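Local structure of indole-3-pyruvate decarboxylase (Azospirillum brasilense, 2NXW) at residues 397-402 and 422-427; 171-176 and 196-201; 117-122 and 180-185. The protein binds thiamine diphosphate and a magnesium ion and catalyses the decarboxylation of indole-3-pyruvate to indole-3-acetaldehyde and carbon dioxide, a step in auxin biosynthesis. All blocks are in the same frame, centred on the assembly; numbering follows the deposited sequence.

Contact 1. Residues 397-402 and 422-427. With TPP (thiamine diphosphate), chain E.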
loop_
_atom_site.group_PDB
_atom_site.type_symbol
_atom_site.label_atom_id
_atom_site.label_comp_id
_atom_site.label_asym_id
_atom_site.label_seq_id
_atom_site.Cartn_x
_atom_site.Cartn_y
_atom_site.Cartn_z
ATOM N N ALA A 397 36.852 -4.024 10.376
ATOM C CA ALA A 397 35.489 -3.505 10.339
ATOM C C ALA A 397 35.593 -2.333 9.364
ATOM O O ALA A 397 36.445 -1.455 9.516
ATOM C CB ALA A 397 35.052 -3.015 11.708
ATOM N N ALA A 398 34.753 -2.322 8.346
ATOM C CA ALA A 398 34.811 -1.249 7.373
ATOM C C ALA A 398 33.471 -0.558 7.225
ATOM O O ALA A 398 32.418 -1.173 7.369
ATOM C CB ALA A 398 35.247 -1.805 6.016
ATOM N N ASP A 399 33.521 0.744 6.958
ATOM C CA ASP A 399 32.311 1.512 6.712
ATOM C C ASP A 399 32.063 1.409 5.205
ATOM O O ASP A 399 32.772 0.678 4.503
ATOM C CB ASP A 399 32.515 2.977 7.107
ATOM C CG ASP A 399 31.232 3.625 7.605
ATOM O OD1 ASP A 399 30.292 3.766 6.792
ATOM O OD2 ASP A 399 31.161 3.987 8.799
ATOM N N MET A 400 31.046 2.110 4.717
ATOM C CA MET A 400 30.756 2.130 3.287
ATOM C C MET A 400 31.534 3.308 2.706
ATOM O O MET A 400 31.536 4.402 3.281
ATOM C CB MET A 400 29.256 2.330 3.045
ATOM C CG MET A 400 28.887 2.506 1.579
ATOM S SD MET A 400 29.395 1.112 0.573
ATOM C CE MET A 400 28.802 1.640 -1.024
ATOM N N GLY A 401 32.192 3.066 1.576
ATOM C CA GLY A 401 32.999 4.089 0.914
ATOM C C GLY A 401 34.196 3.394 0.291
ATOM O O GLY A 401 34.251 2.169 0.249
ATOM N N ASP A 402 35.170 4.147 -0.214
ATOM C CA ASP A 402 36.333 3.495 -0.801
ATOM C C ASP A 402 37.098 2.695 0.258
ATOM O O ASP A 402 37.878 1.802 -0.071
ATOM C CB ASP A 402 37.244 4.517 -1.495
ATOM C CG ASP A 402 38.166 3.869 -2.525
ATOM O OD1 ASP A 402 37.925 2.699 -2.895
ATOM O OD2 ASP A 402 39.126 4.539 -2.962
ATOM N N ALA A 422 24.941 -1.192 2.312
ATOM C CA ALA A 422 25.674 0.014 1.910
ATOM C C ALA A 422 25.364 1.276 2.697
ATOM O O ALA A 422 25.509 2.384 2.179
ATOM C CB ALA A 422 25.468 0.271 0.417
ATOM N N GLY A 423 24.961 1.120 3.951
ATOM C CA GLY A 423 24.670 2.284 4.770
ATOM C C GLY A 423 25.916 2.757 5.501
ATOM O O GLY A 423 26.674 1.959 6.046
ATOM N N MET A 424 26.128 4.063 5.509
ATOM C CA MET A 424 27.281 4.648 6.189
ATOM C C MET A 424 27.091 4.784 7.689
ATOM O O MET A 424 25.965 4.927 8.183
ATOM C CB MET A 424 27.574 6.046 5.642
ATOM C CG MET A 424 28.112 6.074 4.242
ATOM S SD MET A 424 28.044 7.733 3.597
ATOM C CE MET A 424 29.260 8.600 4.652
ATOM N N GLY A 425 28.221 4.782 8.400
ATOM C CA GLY A 425 28.220 4.958 9.842
ATOM C C GLY A 425 28.498 3.684 10.599
ATOM O O GLY A 425 28.803 3.711 11.784
ATOM N N PHE A 426 28.437 2.567 9.896
ATOM C CA PHE A 426 28.648 1.255 10.503
ATOM C C PHE A 426 30.062 1.004 11.041
ATOM O O PHE A 426 30.238 0.369 12.081
ATOM C CB PHE A 426 28.338 0.196 9.430
ATOM C CG PHE A 426 28.558 -1.229 9.862
ATOM C CD1 PHE A 426 27.531 -1.945 10.457
ATOM C CD2 PHE A 426 29.765 -1.877 9.613
ATOM C CE1 PHE A 426 27.695 -3.293 10.794
ATOM C CE2 PHE A 426 29.940 -3.227 9.946
ATOM C CZ PHE A 426 28.912 -3.937 10.532
ATOM N N GLY A 427 31.054 1.523 10.328
ATOM C CA GLY A 427 32.447 1.230 10.626
ATOM C C GLY A 427 33.025 1.314 12.017
ATOM O O GLY A 427 33.426 0.295 12.600
HETATM N "N1'" TPP E . 23.816 8.247 3.969
HETATM C "C2'" TPP E . 23.966 7.039 4.534
HETATM C CM2 TPP E . 23.544 6.833 5.981
HETATM N "N3'" TPP E . 24.473 6.016 3.840
HETATM C "C4'" TPP E . 24.862 6.146 2.539
HETATM N "N4'" TPP E . 25.308 5.052 1.862
HETATM C "C5'" TPP E . 24.781 7.431 1.912
HETATM C "C6'" TPP E . 24.216 8.475 2.672
HETATM C "C7'" TPP E . 25.240 7.688 0.458
HETATM N N3 TPP E . 26.753 7.548 0.247
HETATM C C2 TPP E . 27.218 6.409 -0.273
HETATM S S1 TPP E . 28.949 6.665 -0.390
HETATM C C5 TPP E . 28.980 8.305 0.250
HETATM C C4 TPP E . 27.640 8.571 0.515
HETATM C CM4 TPP E . 27.196 9.942 1.096
HETATM C C6 TPP E . 30.192 9.129 0.428
HETATM C C7 TPP E . 31.078 8.510 1.526
HETATM O O7 TPP E . 32.073 9.470 1.775
HETATM P PA TPP E . 33.266 8.891 2.641
HETATM O O1A TPP E . 32.811 8.302 3.974
HETATM O O2A TPP E . 34.195 10.086 2.850
HETATM O O3A TPP E . 34.069 7.760 1.860
HETATM P PB TPP E . 34.586 7.998 0.305
HETATM O O1B TPP E . 35.200 9.393 0.163
HETATM O O2B TPP E . 35.629 6.864 0.088
HETATM O O3B TPP E . 33.435 7.798 -0.669
#
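Met400 lies along the turn at Ala422, its CG 3.4 Å from Ala422 O and its CE packed on the alanine methyl. The same Ala422 O accepts a hydrogen bond from TPP N4' at 2.7 Å, while Met424 N donates to TPP N3' at 3.1 Å in a nearly straight bond (169°), so two backbone groups hold the aminopyrimidine. Met424 runs between the cofactor rings: CG reaches the pyrimidine, chi1 and chi2 bring SD to 3.2 Å from TPP C4, and the bend at chi3 (67°) turns CE toward TPP C7 and O1A. At the cofactor's other end, Asp402 N, at the start of helix 402-407, donates to TPP O2B. The second shell centres on Asp399. Its OD1 receives Gly425 N at 2.8 Å on the syn lone pair and Met400 N on the anti one. OD2 is met by Gly427 N from above the carboxylate plane (2.9 Å) and weakly by Gly425 N, so the carboxylate ties both cofactor-bearing loops together. A side chain on Gly401 would run into TPP O3A and the preceding carbonyl oxygen. Strand end, glycine-rich turn and helix start thus form part of the cofactor pocket, with Met424 supporting the family's V-shaped thiamine diphosphate.

Contact 2. Residues 171-176 and 196-201. Unlike the reference sequence in segment 171-176: Gln175 (reference Leu).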
loop_
_atom_site.group_PDB
_atom_site.type_symbol
_atom_site.label_atom_id
_atom_site.label_comp_id
_atom_site.label_asym_id
_atom_site.label_seq_id
_atom_site.Cartn_x
_atom_site.Cartn_y
_atom_site.Cartn_z
ATOM N N ALA A 171 12.758 -17.067 16.817
ATOM C CA ALA A 171 12.585 -16.580 15.451
ATOM C C ALA A 171 13.884 -15.911 14.976
ATOM O O ALA A 171 14.282 -16.071 13.826
ATOM C CB ALA A 171 11.428 -15.584 15.391
ATOM N N ALA A 172 14.534 -15.164 15.865
ATOM C CA ALA A 172 15.788 -14.507 15.506
ATOM C C ALA A 172 16.826 -15.564 15.127
ATOM O O ALA A 172 17.583 -15.392 14.179
ATOM C CB ALA A 172 16.297 -13.658 16.676
ATOM N N ARG A 173 16.842 -16.674 15.855
ATOM C CA ARG A 173 17.803 -17.740 15.580
ATOM C C ARG A 173 17.419 -18.586 14.372
ATOM O O ARG A 173 18.291 -19.095 13.657
ATOM C CB ARG A 173 17.951 -18.635 16.821
ATOM C CG ARG A 173 18.866 -18.051 17.890
ATOM C CD ARG A 173 18.359 -18.307 19.299
ATOM N NE ARG A 173 18.280 -19.725 19.638
ATOM C CZ ARG A 173 19.325 -20.504 19.902
ATOM N NH1 ARG A 173 20.559 -20.013 19.869
ATOM N NH2 ARG A 173 19.132 -21.779 20.218
ATOM N N ALA A 174 16.122 -18.716 14.117
ATOM C CA ALA A 174 15.672 -19.532 13.001
ATOM C C ALA A 174 15.858 -18.875 11.649
ATOM O O ALA A 174 16.075 -19.560 10.656
ATOM C CB ALA A 174 14.208 -19.932 13.192
ATOM N N GLN A 175 15.780 -17.548 11.606
ATOM C CA GLN A 175 15.928 -16.856 10.335
ATOM C C GLN A 175 17.098 -15.895 10.303
ATOM O O GLN A 175 17.338 -15.263 9.283
ATOM C CB GLN A 175 14.635 -16.119 9.978
ATOM C CG GLN A 175 13.495 -17.057 9.570
ATOM C CD GLN A 175 13.697 -17.695 8.196
ATOM O OE1 GLN A 175 14.829 -17.937 7.759
ATOM N NE2 GLN A 175 12.591 -17.989 7.516
ATOM N N SER A 176 17.821 -15.791 11.413
ATOM C CA SER A 176 18.986 -14.906 11.497
ATOM C C SER A 176 18.648 -13.467 11.096
ATOM O O SER A 176 19.287 -12.885 10.218
ATOM C CB SER A 176 20.122 -15.453 10.621
ATOM O OG SER A 176 21.362 -14.842 10.944
ATOM N N GLY A 196 11.971 -21.111 28.517
ATOM C CA GLY A 196 12.365 -22.417 28.014
ATOM C C GLY A 196 13.105 -22.341 26.688
ATOM O O GLY A 196 13.615 -21.279 26.318
ATOM N N ASP A 197 13.162 -23.459 25.968
ATOM C CA ASP A 197 13.854 -23.509 24.683
ATOM C C ASP A 197 13.033 -22.944 23.536
ATOM O O ASP A 197 11.817 -22.775 23.646
ATOM C CB ASP A 197 14.236 -24.949 24.328
ATOM C CG ASP A 197 15.164 -25.577 25.339
ATOM O OD1 ASP A 197 15.967 -24.852 25.966
ATOM O OD2 ASP A 197 15.098 -26.815 25.493
ATOM N N ASP A 198 13.703 -22.660 22.422
ATOM C CA ASP A 198 13.015 -22.131 21.253
ATOM C C ASP A 198 11.973 -23.128 20.763
ATOM O O ASP A 198 12.213 -24.341 20.756
ATOM C CB ASP A 198 13.967 -21.911 20.068
ATOM C CG ASP A 198 15.092 -20.938 20.357
ATOM O OD1 ASP A 198 15.004 -20.144 21.320
ATOM O OD2 ASP A 198 16.073 -20.974 19.575
ATOM N N PRO A 199 10.799 -22.638 20.356
ATOM C CA PRO A 199 9.786 -23.569 19.855
ATOM C C PRO A 199 10.264 -24.035 18.473
ATOM O O PRO A 199 10.898 -23.272 17.740
ATOM C CB PRO A 199 8.524 -22.707 19.792
ATOM C CG PRO A 199 9.057 -21.322 19.587
ATOM C CD PRO A 199 10.237 -21.286 20.519
ATOM N N ALA A 200 9.972 -25.279 18.113
ATOM C CA ALA A 200 10.415 -25.814 16.827
ATOM C C ALA A 200 9.706 -25.238 15.604
ATOM O O ALA A 200 8.484 -25.075 15.595
ATOM C CB ALA A 200 10.279 -27.341 16.830
ATOM N N TRP A 201 10.484 -24.917 14.573
ATOM C CA TRP A 201 9.927 -24.403 13.326
ATOM C C TRP A 201 9.665 -25.604 12.424
ATOM O O TRP A 201 10.338 -26.629 12.541
ATOM C CB TRP A 201 10.906 -23.436 12.648
ATOM C CG TRP A 201 10.785 -22.025 13.144
ATOM C CD1 TRP A 201 10.855 -21.601 14.441
ATOM C CD2 TRP A 201 10.574 -20.852 12.348
ATOM N NE1 TRP A 201 10.698 -20.235 14.503
ATOM C CE2 TRP A 201 10.524 -19.749 13.234
ATOM C CE3 TRP A 201 10.422 -20.623 10.973
ATOM C CZ2 TRP A 201 10.329 -18.437 12.789
ATOM C CZ3 TRP A 201 10.228 -19.312 10.529
ATOM C CH2 TRP A 201 10.183 -18.236 11.440
#
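Arg173 and Asp198 form a salt bridge in which NE points at OD2 almost straight (170°) and within the guanidinium plane, using the syn lone pair of the carboxylate. The NE to OD2 separation of 2.5 Å is short and its exact value doubtful. Arg173 NH2 adds a weak bond to the same OD2 at 3.2 Å, and the two flat groups stand 68° apart. The arginine chain, bent beyond CG, brings NE back to the carboxylate. Asp198 OD1 has a second cation, Arg34. An asparagine here would probably weaken both pairings, leaving Arg173 and Arg34 without the charge they share. The contact joins the connection running from strand 179-184 to helix 205-221, the linker between the N-terminal and central domains, to the end of helix 161-175. Further along it, Trp201 lies over the helix: Ala174 CB sits above one face of the indole in a CH-pi contact, 3.7 Å from the centroid of the five-membered ring. Trp201 CZ2 also packs against Ala171, 4.0 Å from its CB. Gln175, a leucine in the reference sequence, brings CG to 4.0 Å from Trp201 CH2, its amide turned 80° to the indole plane.

Contact 3. Residues 117-122 and 180-185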
loop_
_atom_site.group_PDB
_atom_site.type_symbol
_atom_site.label_atom_id
_atom_site.label_comp_id
_atom_site.label_asym_id
_atom_site.label_seq_id
_atom_site.Cartn_x
_atom_site.Cartn_y
_atom_site.Cartn_z
ATOM N N SER A 117 13.222 -2.421 23.839
ATOM C CA SER A 117 12.859 -1.043 24.139
ATOM C C SER A 117 12.034 -0.916 25.399
ATOM O O SER A 117 11.142 -1.725 25.650
ATOM C CB SER A 117 12.040 -0.420 22.998
ATOM O OG SER A 117 11.671 0.920 23.305
ATOM N N GLY A 118 12.342 0.102 26.192
ATOM C CA GLY A 118 11.538 0.368 27.371
ATOM C C GLY A 118 10.236 0.931 26.812
ATOM O O GLY A 118 10.158 1.305 25.636
ATOM N N ALA A 119 9.199 0.995 27.633
ATOM C CA ALA A 119 7.919 1.519 27.177
ATOM C C ALA A 119 7.117 1.973 28.384
ATOM O O ALA A 119 7.439 1.624 29.520
ATOM C CB ALA A 119 7.148 0.438 26.422
ATOM N N PRO A 120 6.073 2.778 28.156
ATOM C CA PRO A 120 5.238 3.256 29.264
ATOM C C PRO A 120 4.650 2.059 30.009
ATOM O O PRO A 120 4.450 0.997 29.415
ATOM C CB PRO A 120 4.158 4.071 28.550
ATOM C CG PRO A 120 4.878 4.600 27.335
ATOM C CD PRO A 120 5.661 3.388 26.877
ATOM N N GLY A 121 4.385 2.236 31.301
ATOM C CA GLY A 121 3.802 1.164 32.092
ATOM C C GLY A 121 2.441 0.778 31.543
ATOM O O GLY A 121 1.764 1.599 30.925
ATOM N N THR A 122 2.027 -0.464 31.772
ATOM C CA THR A 122 0.745 -0.940 31.259
ATOM C C THR A 122 -0.473 -0.149 31.721
ATOM O O THR A 122 -1.525 -0.210 31.091
ATOM C CB THR A 122 0.501 -2.412 31.617
ATOM O OG1 THR A 122 0.479 -2.560 33.039
ATOM C CG2 THR A 122 1.587 -3.293 31.020
ATOM N N TYR A 180 12.132 -7.681 17.868
ATOM C CA TYR A 180 11.771 -6.561 18.719
ATOM C C TYR A 180 10.999 -6.951 19.981
ATOM O O TYR A 180 9.990 -7.651 19.905
ATOM C CB TYR A 180 10.920 -5.591 17.884
ATOM C CG TYR A 180 10.420 -4.376 18.627
ATOM C CD1 TYR A 180 11.299 -3.385 19.042
ATOM C CD2 TYR A 180 9.054 -4.207 18.900
ATOM C CE1 TYR A 180 10.848 -2.257 19.706
ATOM C CE2 TYR A 180 8.592 -3.081 19.566
ATOM C CZ TYR A 180 9.492 -2.110 19.969
ATOM O OH TYR A 180 9.037 -1.005 20.653
ATOM N N LEU A 181 11.483 -6.495 21.133
ATOM C CA LEU A 181 10.827 -6.760 22.409
ATOM C C LEU A 181 10.575 -5.422 23.081
ATOM O O LEU A 181 11.498 -4.634 23.274
ATOM C CB LEU A 181 11.707 -7.632 23.315
ATOM C CG LEU A 181 11.908 -9.072 22.834
ATOM C CD1 LEU A 181 12.921 -9.792 23.729
ATOM C CD2 LEU A 181 10.560 -9.808 22.851
ATOM N N GLU A 182 9.318 -5.170 23.436
ATOM C CA GLU A 182 8.914 -3.927 24.076
ATOM C C GLU A 182 8.524 -4.290 25.509
ATOM O O GLU A 182 7.680 -5.161 25.723
ATOM C CB GLU A 182 7.727 -3.357 23.287
ATOM C CG GLU A 182 7.265 -1.974 23.654
ATOM C CD GLU A 182 6.213 -1.479 22.681
ATOM O OE1 GLU A 182 6.575 -1.084 21.548
ATOM O OE2 GLU A 182 5.019 -1.502 23.041
ATOM N N ILE A 183 9.145 -3.639 26.486
ATOM C CA ILE A 183 8.878 -3.944 27.890
ATOM C C ILE A 183 8.345 -2.759 28.697
ATOM O O ILE A 183 9.088 -1.826 29.005
ATOM C CB ILE A 183 10.159 -4.457 28.598
ATOM C CG1 ILE A 183 10.788 -5.598 27.791
ATOM C CG2 ILE A 183 9.820 -4.934 30.009
ATOM C CD1 ILE A 183 12.070 -6.149 28.399
ATOM N N PRO A 184 7.040 -2.772 29.039
ATOM C CA PRO A 184 6.450 -1.682 29.827
ATOM C C PRO A 184 7.295 -1.569 31.106
ATOM O O PRO A 184 7.653 -2.584 31.702
ATOM C CB PRO A 184 5.035 -2.191 30.100
ATOM C CG PRO A 184 4.726 -2.995 28.865
ATOM C CD PRO A 184 6.017 -3.758 28.637
ATOM N N ARG A 185 7.607 -0.360 31.551
ATOM C CA ARG A 185 8.469 -0.251 32.722
ATOM C C ARG A 185 7.972 -0.889 34.017
ATOM O O ARG A 185 8.787 -1.267 34.857
ATOM C CB ARG A 185 8.865 1.206 32.969
ATOM C CG ARG A 185 7.736 2.177 33.152
ATOM C CD ARG A 185 8.320 3.511 33.560
ATOM N NE ARG A 185 7.355 4.596 33.469
ATOM C CZ ARG A 185 7.662 5.876 33.640
ATOM N NH1 ARG A 185 8.912 6.227 33.914
ATOM N NH2 ARG A 185 6.722 6.804 33.523
#
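Strands 113-119 and 179-184 are parallel neighbours in the six-stranded sheet of the N-terminal thiamine diphosphate-binding domain, and Ser117 to Ala119 pair with Glu182 to Pro184. Ser117 bonds to the residues flanking Glu182: its N donates to Leu181 O (2.9 Å), and its O accepts from Ile183 N (2.9 Å). Two residues on, Arg185 N donates to Ala119 O at 2.8 Å. Ile183 N and Arg185 N, either side of Pro184, make these bonds, so the proline's missing N-H costs the ladder nothing. Pro184 CB packs 3.7 Å from Thr122 CG2 as the chain of 120-122 passes over it. On the face carrying Ser117, Ala119 and Glu182, Ala119 CB rests on Glu182 CG at 3.7 Å. Tyr180, with CG anti to its own nitrogen (chi1 178°), swings its hydroxyl end past Ser117 CB and donates to Glu182 OE1 (2.6 Å) on the anti lone pair. Gln141 NE2 bonds to both Tyr180 OH and Ser117 OG, while Arg185 turns its guanidinium to Glu124 in a salt bridge. Glu182 OE1 also lies close to Asp139 OD2; this may raise the proton affinity of one acid, while the Tyr180 OH bond and nearby Arg154 probably offset charge on Glu182.

Segments 171-176, 180-185 and 196-201 follow closely in the chain, while 117-122 is the earlier partner strand. The segments of contacts 2 and 3 thus alternate in sequence, yet their centres are 22 Å apart. Contact 1, in the C-terminal domain, is centred about 30 Å from the centre of contact 2 and 31 Å from that of contact 3. It alone touches the cofactor, and the Met424 side chain is about 7 Å from the magnesium ion. The Ser117 side chain lies about 9 Å from that of pocket residue Glu68 and about 10 Å from a different thiamine diphosphate, consistent with family sites formed between N- and C-terminal domains of different subunits. Contact 2 is remote from these sites.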